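Purine nucleoside phosphorylase (Grouper iridovirus, PDB 3KHS) probably catalyses the reversible phosphorolysis of purine nucleosides to the free base and ribose 1-phosphate, a step of purine salvage. Local coordinates at residues B[2-5]-B[6-10]; B[95-98]-B[99-102]; B[173-177]-B[178-182]. All blocks are in the same frame, centred on the assembly; numbering follows the deposited sequence.

Contact 1 (B[2-5]-B[6-10]); sequences TDYD and LAKET
Y4 and K8, one turn apart on helix 3-15, meet through the aromatic ring of the first and the far end of the second. K8 runs extended from CG onward and lays its CE over one face of the ring, CE to Y4 CE2 being 3.2 Å. The tyrosine is swung toward this meeting by a first torsion that sets CG opposite the backbone N (chi1 -162°). A7 adds its methyl obliquely to the same ring, with CB 4.4 Å from Y4 CD1.

Among the polar contacts, T2 and D5 form a capping box at the start of the helix. T2 is the N-cap, and D5 N gives a weak bond to T2 OG1 at 3.4 Å. T2 OG1 donates a hydrogen bond to D5 OD2 (3.0 Å) from above the carboxylate plane, and T2 N gives the same oxygen a weak one, the reciprocal half of the box. The carboxylate thus closes the N-terminal turn, where its negative charge should suit the helix dipole. Main-chain bonds from L6 N to T2 O and from A7 N to D3 O, the latter 2.7 Å long, open the regular i to i+4 ladder.

This first turn lies at the surface of the chain. Y4 and A7 face helix 95-102 through K101 and R98, while E9 and T10 bond to N52 in the loop between strands 42-46 and 64-70.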
ATOM      1  N   THR B   2      -0.971   2.716  25.961  1.00 67.21           N
ATOM      2  CA  THR B   2      -1.388   2.907  24.573  1.00 61.56           C
ATOM      3  C   THR B   2      -1.150   4.335  24.092  1.00 59.50           C
ATOM      4  O   THR B   2      -0.938   5.236  24.900  1.00 57.51           O
ATOM      5  CB  THR B   2      -2.890   2.562  24.397  1.00 62.47           C
ATOM      6  OG1 THR B   2      -3.704   3.435  25.195  1.00 56.71           O
ATOM      7  CG2 THR B   2      -3.140   1.124  24.813  1.00 61.90           C
ATOM      8  N   ASP B   3      -1.187   4.542  22.777  1.00 56.05           N
ATOM      9  CA  ASP B   3      -0.958   5.874  22.237  1.00 55.88           C
ATOM     10  C   ASP B   3      -1.901   6.882  22.857  1.00 52.81           C
ATOM     11  O   ASP B   3      -1.496   7.989  23.191  1.00 52.55           O
ATOM     12  CB  ASP B   3      -1.088   5.876  20.712  1.00 52.51           C
ATOM     13  CG  ASP B   3      -0.042   4.993  20.052  1.00 60.84           C
ATOM     14  OD1 ASP B   3       1.133   5.014  20.515  1.00 57.67           O
ATOM     15  OD2 ASP B   3      -0.392   4.284  19.075  1.00 63.79           O
ATOM     16  N   TYR B   4      -3.159   6.505  23.030  1.00 54.68           N
ATOM     17  CA  TYR B   4      -4.094   7.436  23.628  1.00 55.16           C
ATOM     18  C   TYR B   4      -3.645   7.758  25.062  1.00 53.65           C
ATOM     19  O   TYR B   4      -3.757   8.907  25.498  1.00 53.17           O
ATOM     20  CB  TYR B   4      -5.526   6.883  23.564  1.00 63.31           C
ATOM     21  CG  TYR B   4      -6.592   7.946  23.774  1.00 71.91           C
ATOM     22  CD1 TYR B   4      -6.492   9.204  23.159  1.00 71.31           C
ATOM     23  CD2 TYR B   4      -7.696   7.703  24.611  1.00 77.80           C
ATOM     24  CE1 TYR B   4      -7.460  10.196  23.380  1.00 75.89           C
ATOM     25  CE2 TYR B   4      -8.679   8.689  24.835  1.00 77.23           C
ATOM     26  CZ  TYR B   4      -8.552   9.929  24.223  1.00 79.08           C
ATOM     27  OH  TYR B   4      -9.509  10.891  24.462  1.00 75.34           O
ATOM     28  N   ASP B   5      -3.108   6.768  25.785  1.00 52.73           N
ATOM     29  CA  ASP B   5      -2.614   7.019  27.139  1.00 50.89           C
ATOM     30  C   ASP B   5      -1.431   7.989  27.096  1.00 48.63           C
ATOM     31  O   ASP B   5      -1.321   8.879  27.941  1.00 49.72           O
ATOM     32  CB  ASP B   5      -2.186   5.729  27.844  1.00 52.83           C
ATOM     33  CG  ASP B   5      -3.357   4.946  28.384  1.00 54.74           C
ATOM     34  OD1 ASP B   5      -4.236   5.547  29.043  1.00 53.42           O
ATOM     35  OD2 ASP B   5      -3.391   3.719  28.157  1.00 61.96           O
ATOM     36  N   LEU B   6      -0.551   7.826  26.113  1.00 46.36           N
ATOM     37  CA  LEU B   6       0.595   8.716  25.986  1.00 41.82           C
ATOM     38  C   LEU B   6       0.140  10.115  25.558  1.00 41.23           C
ATOM     39  O   LEU B   6       0.740  11.132  25.950  1.00 41.30           O
ATOM     40  CB  LEU B   6       1.601   8.117  24.997  1.00 41.95           C
ATOM     41  CG  LEU B   6       2.162   6.783  25.514  1.00 43.06           C
ATOM     42  CD1 LEU B   6       2.988   6.091  24.459  1.00 44.08           C
ATOM     43  CD2 LEU B   6       3.015   7.051  26.755  1.00 40.29           C
ATOM     44  N   ALA B   7      -0.925  10.170  24.762  1.00 39.91           N
ATOM     45  CA  ALA B   7      -1.469  11.452  24.303  1.00 41.87           C
ATOM     46  C   ALA B   7      -2.000  12.214  25.509  1.00 42.31           C
ATOM     47  O   ALA B   7      -1.771  13.414  25.638  1.00 38.25           O
ATOM     48  CB  ALA B   7      -2.590  11.245  23.304  1.00 36.47           C
ATOM     49  N   LYS B   8      -2.715  11.514  26.389  1.00 44.51           N
ATOM     50  CA  LYS B   8      -3.239  12.144  27.599  1.00 46.07           C
ATOM     51  C   LYS B   8      -2.103  12.695  28.468  1.00 47.29           C
ATOM     52  O   LYS B   8      -2.202  13.796  29.005  1.00 49.39           O
ATOM     53  CB  LYS B   8      -4.072  11.146  28.381  1.00 45.84           C
ATOM     54  CG  LYS B   8      -5.401  10.861  27.717  1.00 51.74           C
ATOM     55  CD  LYS B   8      -6.160   9.798  28.461  1.00 53.79           C
ATOM     56  CE  LYS B   8      -7.366   9.348  27.670  1.00 60.86           C
ATOM     57  NZ  LYS B   8      -7.928   8.076  28.221  1.00 64.87           N
ATOM     58  N   GLU B   9      -1.021  11.930  28.590  1.00 48.66           N
ATOM     59  CA  GLU B   9       0.123  12.349  29.379  1.00 46.39           C
ATOM     60  C   GLU B   9       0.716  13.598  28.754  1.00 46.47           C
ATOM     61  O   GLU B   9       0.954  14.596  29.441  1.00 47.55           O
ATOM     62  CB  GLU B   9       1.154  11.212  29.460  1.00 53.46           C
ATOM     63  CG  GLU B   9       2.597  11.655  29.739  1.00 59.57           C
ATOM     64  CD  GLU B   9       3.594  10.497  29.694  1.00 68.81           C
ATOM     65  OE1 GLU B   9       3.746   9.842  28.624  1.00 63.30           O
ATOM     66  OE2 GLU B   9       4.231  10.246  30.745  1.00 77.49           O
ATOM     67  N   THR B  10       0.949  13.547  27.447  1.00 45.06           N
ATOM     68  CA  THR B  10       1.489  14.694  26.735  1.00 40.96           C
ATOM     69  C   THR B  10       0.575  15.897  26.938  1.00 36.72           C
ATOM     70  O   THR B  10       1.052  17.006  27.154  1.00 37.18           O
ATOM     71  CB  THR B  10       1.612  14.382  25.242  1.00 32.62           C
ATOM     72  OG1 THR B  10       2.700  13.475  25.050  1.00 38.88           O
ATOM     73  CG2 THR B  10       1.844  15.637  24.446  1.00 35.28           C
TER

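Contact 2 (B[95-98]-B[99-102]); sequences FPMR and VFKA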
ATOM      1  N   PHE B  95      -0.071  11.320  15.904  1.00 36.36           N
ATOM      2  CA  PHE B  95      -0.062  11.386  17.366  1.00 35.13           C
ATOM      3  C   PHE B  95      -0.528  12.770  17.837  1.00 35.81           C
ATOM      4  O   PHE B  95      -1.246  12.892  18.821  1.00 34.73           O
ATOM      5  CB  PHE B  95       1.340  11.085  17.920  1.00 29.81           C
ATOM      6  CG  PHE B  95       1.429  11.169  19.416  1.00 27.60           C
ATOM      7  CD1 PHE B  95       0.776  10.242  20.219  1.00 30.15           C
ATOM      8  CD2 PHE B  95       2.114  12.219  20.022  1.00 28.52           C
ATOM      9  CE1 PHE B  95       0.788  10.346  21.604  1.00 28.82           C
ATOM     10  CE2 PHE B  95       2.136  12.341  21.395  1.00 25.18           C
ATOM     11  CZ  PHE B  95       1.473  11.402  22.198  1.00 27.92           C
ATOM     12  N   PRO B  96      -0.117  13.836  17.135  1.00 37.15           N
ATOM     13  CA  PRO B  96      -0.556  15.172  17.567  1.00 32.78           C
ATOM     14  C   PRO B  96      -2.087  15.327  17.513  1.00 34.47           C
ATOM     15  O   PRO B  96      -2.659  16.101  18.277  1.00 38.55           O
ATOM     16  CB  PRO B  96       0.186  16.110  16.610  1.00 29.60           C
ATOM     17  CG  PRO B  96       1.449  15.338  16.273  1.00 27.14           C
ATOM     18  CD  PRO B  96       0.905  13.924  16.076  1.00 30.28           C
ATOM     19  N   MET B  97      -2.757  14.589  16.632  1.00 33.61           N
ATOM     20  CA  MET B  97      -4.218  14.669  16.576  1.00 39.02           C
ATOM     21  C   MET B  97      -4.819  14.034  17.824  1.00 39.38           C
ATOM     22  O   MET B  97      -5.873  14.474  18.314  1.00 40.51           O
ATOM     23  CB  MET B  97      -4.812  13.945  15.357  1.00 34.24           C
ATOM     24  CG  MET B  97      -4.741  14.715  14.048  1.00 35.14           C
ATOM     25  SD  MET B  97      -5.483  16.331  14.088  1.00 37.97           S
ATOM     26  CE  MET B  97      -4.013  17.380  14.320  1.00 31.54           C
ATOM     27  N   ARG B  98      -4.177  12.979  18.315  1.00 35.82           N
ATOM     28  CA  ARG B  98      -4.671  12.330  19.515  1.00 38.36           C
ATOM     29  C   ARG B  98      -4.432  13.302  20.679  1.00 39.30           C
ATOM     30  O   ARG B  98      -5.264  13.424  21.572  1.00 40.73           O
ATOM     31  CB  ARG B  98      -3.964  10.987  19.720  1.00 35.55           C
ATOM     32  CG  ARG B  98      -4.349   9.952  18.678  1.00 37.65           C
ATOM     33  CD  ARG B  98      -3.756   8.569  18.962  1.00 35.11           C
ATOM     34  NE  ARG B  98      -4.208   7.558  17.995  1.00 42.57           N
ATOM     35  CZ  ARG B  98      -3.735   7.431  16.749  1.00 40.16           C
ATOM     36  NH1 ARG B  98      -2.795   8.241  16.314  1.00 28.22           N
ATOM     37  NH2 ARG B  98      -4.208   6.492  15.936  1.00 39.87           N
ATOM     38  N   VAL B  99      -3.313  14.019  20.636  1.00 34.87           N
ATOM     39  CA  VAL B  99      -3.005  15.005  21.667  1.00 34.28           C
ATOM     40  C   VAL B  99      -4.076  16.122  21.627  1.00 36.73           C
ATOM     41  O   VAL B  99      -4.619  16.509  22.662  1.00 37.27           O
ATOM     42  CB  VAL B  99      -1.585  15.578  21.449  1.00 29.62           C
ATOM     43  CG1 VAL B  99      -1.325  16.738  22.355  1.00 33.86           C
ATOM     44  CG2 VAL B  99      -0.538  14.477  21.683  1.00 26.04           C
ATOM     45  N   PHE B 100      -4.373  16.634  20.433  1.00 35.97           N
ATOM     46  CA  PHE B 100      -5.404  17.655  20.283  1.00 37.62           C
ATOM     47  C   PHE B 100      -6.663  17.205  21.008  1.00 37.64           C
ATOM     48  O   PHE B 100      -7.236  17.961  21.768  1.00 43.20           O
ATOM     49  CB  PHE B 100      -5.756  17.871  18.807  1.00 35.18           C
ATOM     50  CG  PHE B 100      -4.948  18.956  18.129  1.00 29.61           C
ATOM     51  CD1 PHE B 100      -3.694  19.303  18.592  1.00 31.29           C
ATOM     52  CD2 PHE B 100      -5.425  19.571  16.992  1.00 25.61           C
ATOM     53  CE1 PHE B 100      -2.939  20.228  17.939  1.00 33.69           C
ATOM     54  CE2 PHE B 100      -4.667  20.515  16.316  1.00 21.87           C
ATOM     55  CZ  PHE B 100      -3.429  20.842  16.784  1.00 32.62           C
ATOM     56  N   LYS B 101      -7.093  15.974  20.769  1.00 37.45           N
ATOM     57  CA  LYS B 101      -8.292  15.462  21.413  1.00 39.36           C
ATOM     58  C   LYS B 101      -8.158  15.484  22.937  1.00 43.75           C
ATOM     59  O   LYS B 101      -9.048  15.964  23.642  1.00 38.96           O
ATOM     60  CB  LYS B 101      -8.578  14.029  20.973  1.00 39.53           C
ATOM     61  CG  LYS B 101      -9.822  13.408  21.612  1.00 42.22           C
ATOM     62  CD  LYS B 101      -9.681  11.905  21.707  1.00 47.67           C
ATOM     63  CE  LYS B 101     -11.031  11.193  21.762  1.00 51.39           C
ATOM     64  NZ  LYS B 101     -11.975  11.874  22.667  1.00 44.06           N
ATOM     65  N   ALA B 102      -7.041  14.958  23.427  1.00 43.52           N
ATOM     66  CA  ALA B 102      -6.761  14.902  24.852  1.00 47.90           C
ATOM     67  C   ALA B 102      -6.759  16.287  25.482  1.00 47.00           C
ATOM     68  O   ALA B 102      -6.964  16.415  26.673  1.00 47.20           O
ATOM     69  CB  ALA B 102      -5.403  14.224  25.086  1.00 50.77           C
TER
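M97 and F100, three residues apart on helix 95-102, make a Met-aromatic contact that can be followed along the methionine chain. From CB the chain leaves the helix heading away from the second segment, and CG is set beside its own backbone N (chi1 -79°). Bends at chi2 and chi3 then fold the thioether back. SD comes to lie obliquely to the F100 ring, 5.1 Å from its centroid, and the terminal methyl completes the return: CE sits over one face, displaced toward the rim, 3.7 Å from F100 CD2. The distance from CE to the centroid of the F100 ring is 4.0 Å, a CH-pi approach 25° off the normal, so it is the methyl more than the sulfur that covers the ring.

A second CH-pi contact joins F95 and V99, one turn apart on the helix. V99 directs CG2 over a face of the F95 ring, CG2 to CE2 of F95 being 3.4 Å. With CG1 placed opposite the backbone N (chi1 171°), it is the other branch, CG2, that is turned back along the helix to the phenylalanine. The main chain beneath is regular helix, its i to i+4 bonds running from F95 O and V99 N, 3.0 Å apart, to R98 O and A102 N.

R98 follows a different course, its chain extended from CG to NE and its guanidinium bonded to P143 O and T94 OG1. F100 and M97 pack on M78 of strand 73-79, and F95 on T10 of helix 3-15. The chemistry is therefore mainly dispersion and weak CH-pi attraction among buried groups, with the carbonyls of 95-98 taken up by amides of the next turn and the one charged group of 95-98 provided for outside these segments.

Contact 3 (B[173-177]-B[178-182]); sequences SAARE and LGMSY
R176 brings a flat guanidinium to this helix end. One face of it carries S173 O, 3.2 Å above the plane and toward the rim, while NH2 bonds to S173 OG at 3.0 Å, the hydroxyl tilted 23° out of the plane. The same NH2 forms a salt bridge with OE1 of E177, 3.5 Å away, and K278 NZ meets S173 OG and E177 OE1 weakly. Across the segments, R176 meets S181 through aliphatic atoms, S181 CB lying 3.9 Å from R176 CA.

The chain leaves the helix through a Schellman motif. G179 turns to a positive phi of 84°, where a CB would press on the carbonyl O of L178, and two bonds run back into the last turn: M180 N to A175 O at 2.9 Å, and G179 N to R176 O at 2.7 Å. In each the donor stands above the carbonyl plane. A175 O takes a second, weak bond from L178 N, which is shared with A174 O.

Beyond the glycine, M180 folds back onto A175. A bend at chi3 (-59°) brings its methyl back, CE lying 3.8 Å from A175 CA and 4.1 Å from A175 CB. L178 sets CG and CD1 close against A174 O. Both A174 and L178 pack on L274 of helix 257-279, and M180 touches R267 there, while M180 O bonds to T184 OG1 at the start of strand 184-191.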
ATOM      1  N   SER B 173     -18.238  30.461   2.199  1.00 47.34           N
ATOM      2  CA  SER B 173     -18.821  31.768   2.437  1.00 49.46           C
ATOM      3  C   SER B 173     -17.756  32.784   2.871  1.00 49.57           C
ATOM      4  O   SER B 173     -17.778  33.963   2.484  1.00 52.23           O
ATOM      5  CB  SER B 173     -19.900  31.612   3.518  1.00 47.25           C
ATOM      6  OG  SER B 173     -20.160  32.846   4.160  1.00 59.57           O
ATOM      7  N   ALA B 174     -16.818  32.325   3.681  1.00 46.31           N
ATOM      8  CA  ALA B 174     -15.760  33.205   4.142  1.00 44.04           C
ATOM      9  C   ALA B 174     -14.896  33.623   2.964  1.00 40.98           C
ATOM     10  O   ALA B 174     -14.380  34.738   2.921  1.00 40.20           O
ATOM     11  CB  ALA B 174     -14.914  32.494   5.185  1.00 37.66           C
ATOM     12  N   ALA B 175     -14.740  32.708   2.012  1.00 44.70           N
ATOM     13  CA  ALA B 175     -13.946  32.954   0.819  1.00 45.18           C
ATOM     14  C   ALA B 175     -14.663  34.015  -0.006  1.00 47.75           C
ATOM     15  O   ALA B 175     -14.050  35.000  -0.430  1.00 46.78           O
ATOM     16  CB  ALA B 175     -13.796  31.667   0.014  1.00 42.29           C
ATOM     17  N   ARG B 176     -15.959  33.809  -0.231  1.00 47.20           N
ATOM     18  CA  ARG B 176     -16.762  34.768  -0.980  1.00 52.46           C
ATOM     19  C   ARG B 176     -16.591  36.126  -0.318  1.00 53.51           C
ATOM     20  O   ARG B 176     -16.166  37.100  -0.940  1.00 56.02           O
ATOM     21  CB  ARG B 176     -18.240  34.382  -0.933  1.00 55.30           C
ATOM     22  CG  ARG B 176     -19.191  35.486  -1.393  1.00 60.54           C
ATOM     23  CD  ARG B 176     -20.636  35.157  -1.032  1.00 68.73           C
ATOM     24  NE  ARG B 176     -20.792  34.851   0.396  1.00 78.47           N
ATOM     25  CZ  ARG B 176     -20.715  35.745   1.385  1.00 82.56           C
ATOM     26  NH1 ARG B 176     -20.490  37.031   1.121  1.00 82.56           N
ATOM     27  NH2 ARG B 176     -20.849  35.349   2.651  1.00 80.44           N
ATOM     28  N   GLU B 177     -16.912  36.165   0.963  1.00 50.45           N
ATOM     29  CA  GLU B 177     -16.826  37.369   1.765  1.00 49.58           C
ATOM     30  C   GLU B 177     -15.480  38.074   1.652  1.00 51.67           C
ATOM     31  O   GLU B 177     -15.405  39.296   1.773  1.00 50.59           O
ATOM     32  CB  GLU B 177     -17.096  36.968   3.204  1.00 56.62           C
ATOM     33  CG  GLU B 177     -17.562  38.039   4.141  1.00 61.14           C
ATOM     34  CD  GLU B 177     -18.090  37.424   5.438  1.00 63.74           C
ATOM     35  OE1 GLU B 177     -18.940  36.490   5.357  1.00 58.73           O
ATOM     36  OE2 GLU B 177     -17.651  37.879   6.522  1.00 62.04           O
ATOM     37  N   LEU B 178     -14.407  37.314   1.439  1.00 51.82           N
ATOM     38  CA  LEU B 178     -13.075  37.921   1.322  1.00 49.33           C
ATOM     39  C   LEU B 178     -12.707  38.245  -0.120  1.00 48.34           C
ATOM     40  O   LEU B 178     -11.628  38.784  -0.380  1.00 46.51           O
ATOM     41  CB  LEU B 178     -11.996  37.016   1.934  1.00 50.19           C
ATOM     42  CG  LEU B 178     -11.991  36.867   3.464  1.00 48.02           C
ATOM     43  CD1 LEU B 178     -11.484  35.485   3.812  1.00 44.32           C
ATOM     44  CD2 LEU B 178     -11.143  37.964   4.132  1.00 39.18           C
ATOM     45  N   GLY B 179     -13.606  37.918  -1.048  1.00 46.63           N
ATOM     46  CA  GLY B 179     -13.366  38.210  -2.451  1.00 48.61           C
ATOM     47  C   GLY B 179     -12.526  37.177  -3.182  1.00 46.04           C
ATOM     48  O   GLY B 179     -11.873  37.512  -4.166  1.00 47.03           O
ATOM     49  N   MET B 180     -12.570  35.924  -2.728  1.00 45.56           N
ATOM     50  CA  MET B 180     -11.768  34.847  -3.321  1.00 46.39           C
ATOM     51  C   MET B 180     -12.642  33.749  -3.889  1.00 45.35           C
ATOM     52  O   MET B 180     -12.167  32.653  -4.188  1.00 50.49           O
ATOM     53  CB  MET B 180     -10.855  34.222  -2.253  1.00 41.73           C
ATOM     54  CG  MET B 180     -10.147  35.226  -1.355  1.00 51.19           C
ATOM     55  SD  MET B 180      -9.019  34.479  -0.130  1.00 56.65           S
ATOM     56  CE  MET B 180     -10.152  33.473   0.745  1.00 55.76           C
ATOM     57  N   SER B 181     -13.921  34.029  -4.042  1.00 38.91           N
ATOM     58  CA  SER B 181     -14.828  33.007  -4.534  1.00 39.15           C
ATOM     59  C   SER B 181     -14.438  32.384  -5.873  1.00 36.78           C
ATOM     60  O   SER B 181     -14.752  31.226  -6.121  1.00 38.34           O
ATOM     61  CB  SER B 181     -16.242  33.575  -4.634  1.00 38.34           C
ATOM     62  OG  SER B 181     -16.250  34.690  -5.513  1.00 40.44           O
ATOM     63  N   TYR B 182     -13.764  33.138  -6.730  1.00 32.24           N
ATOM     64  CA  TYR B 182     -13.397  32.626  -8.045  1.00 35.51           C
ATOM     65  C   TYR B 182     -12.155  31.747  -8.011  1.00 35.61           C
ATOM     66  O   TYR B 182     -11.910  30.974  -8.941  1.00 38.42           O
ATOM     67  CB  TYR B 182     -13.197  33.803  -9.021  1.00 32.76           C
ATOM     68  CG  TYR B 182     -14.507  34.355  -9.557  1.00 32.36           C
ATOM     69  CD1 TYR B 182     -15.304  33.589 -10.410  1.00 31.70           C
ATOM     70  CD2 TYR B 182     -14.992  35.602  -9.144  1.00 37.07           C
ATOM     71  CE1 TYR B 182     -16.561  34.037 -10.841  1.00 32.81           C
ATOM     72  CE2 TYR B 182     -16.248  36.069  -9.561  1.00 34.39           C
ATOM     73  CZ  TYR B 182     -17.028  35.275 -10.410  1.00 40.60           C
ATOM     74  OH  TYR B 182     -18.275  35.705 -10.819  1.00 36.43           O
TER

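Contacts 1 and 2 are neighbours in space although far apart in sequence: their centres lie 8 Å apart, and helices 3-15 and 95-102 pack against each other. The F95 ring takes part in this interface, CE1 lying 3.6 Å from A7 N and CZ 3.7 Å from T10 OG1, so the residue that pairs with V99 in contact 2 also borders contact 1. Contact 3 stands apart on the opposite side of the chain's centre, its centre about 39 Å from that of contact 1 and 31 Å from that of contact 2. The three thus illustrate a helix start, a short, largely buried helix taken whole, and a helix end within one mixed alpha/beta fold.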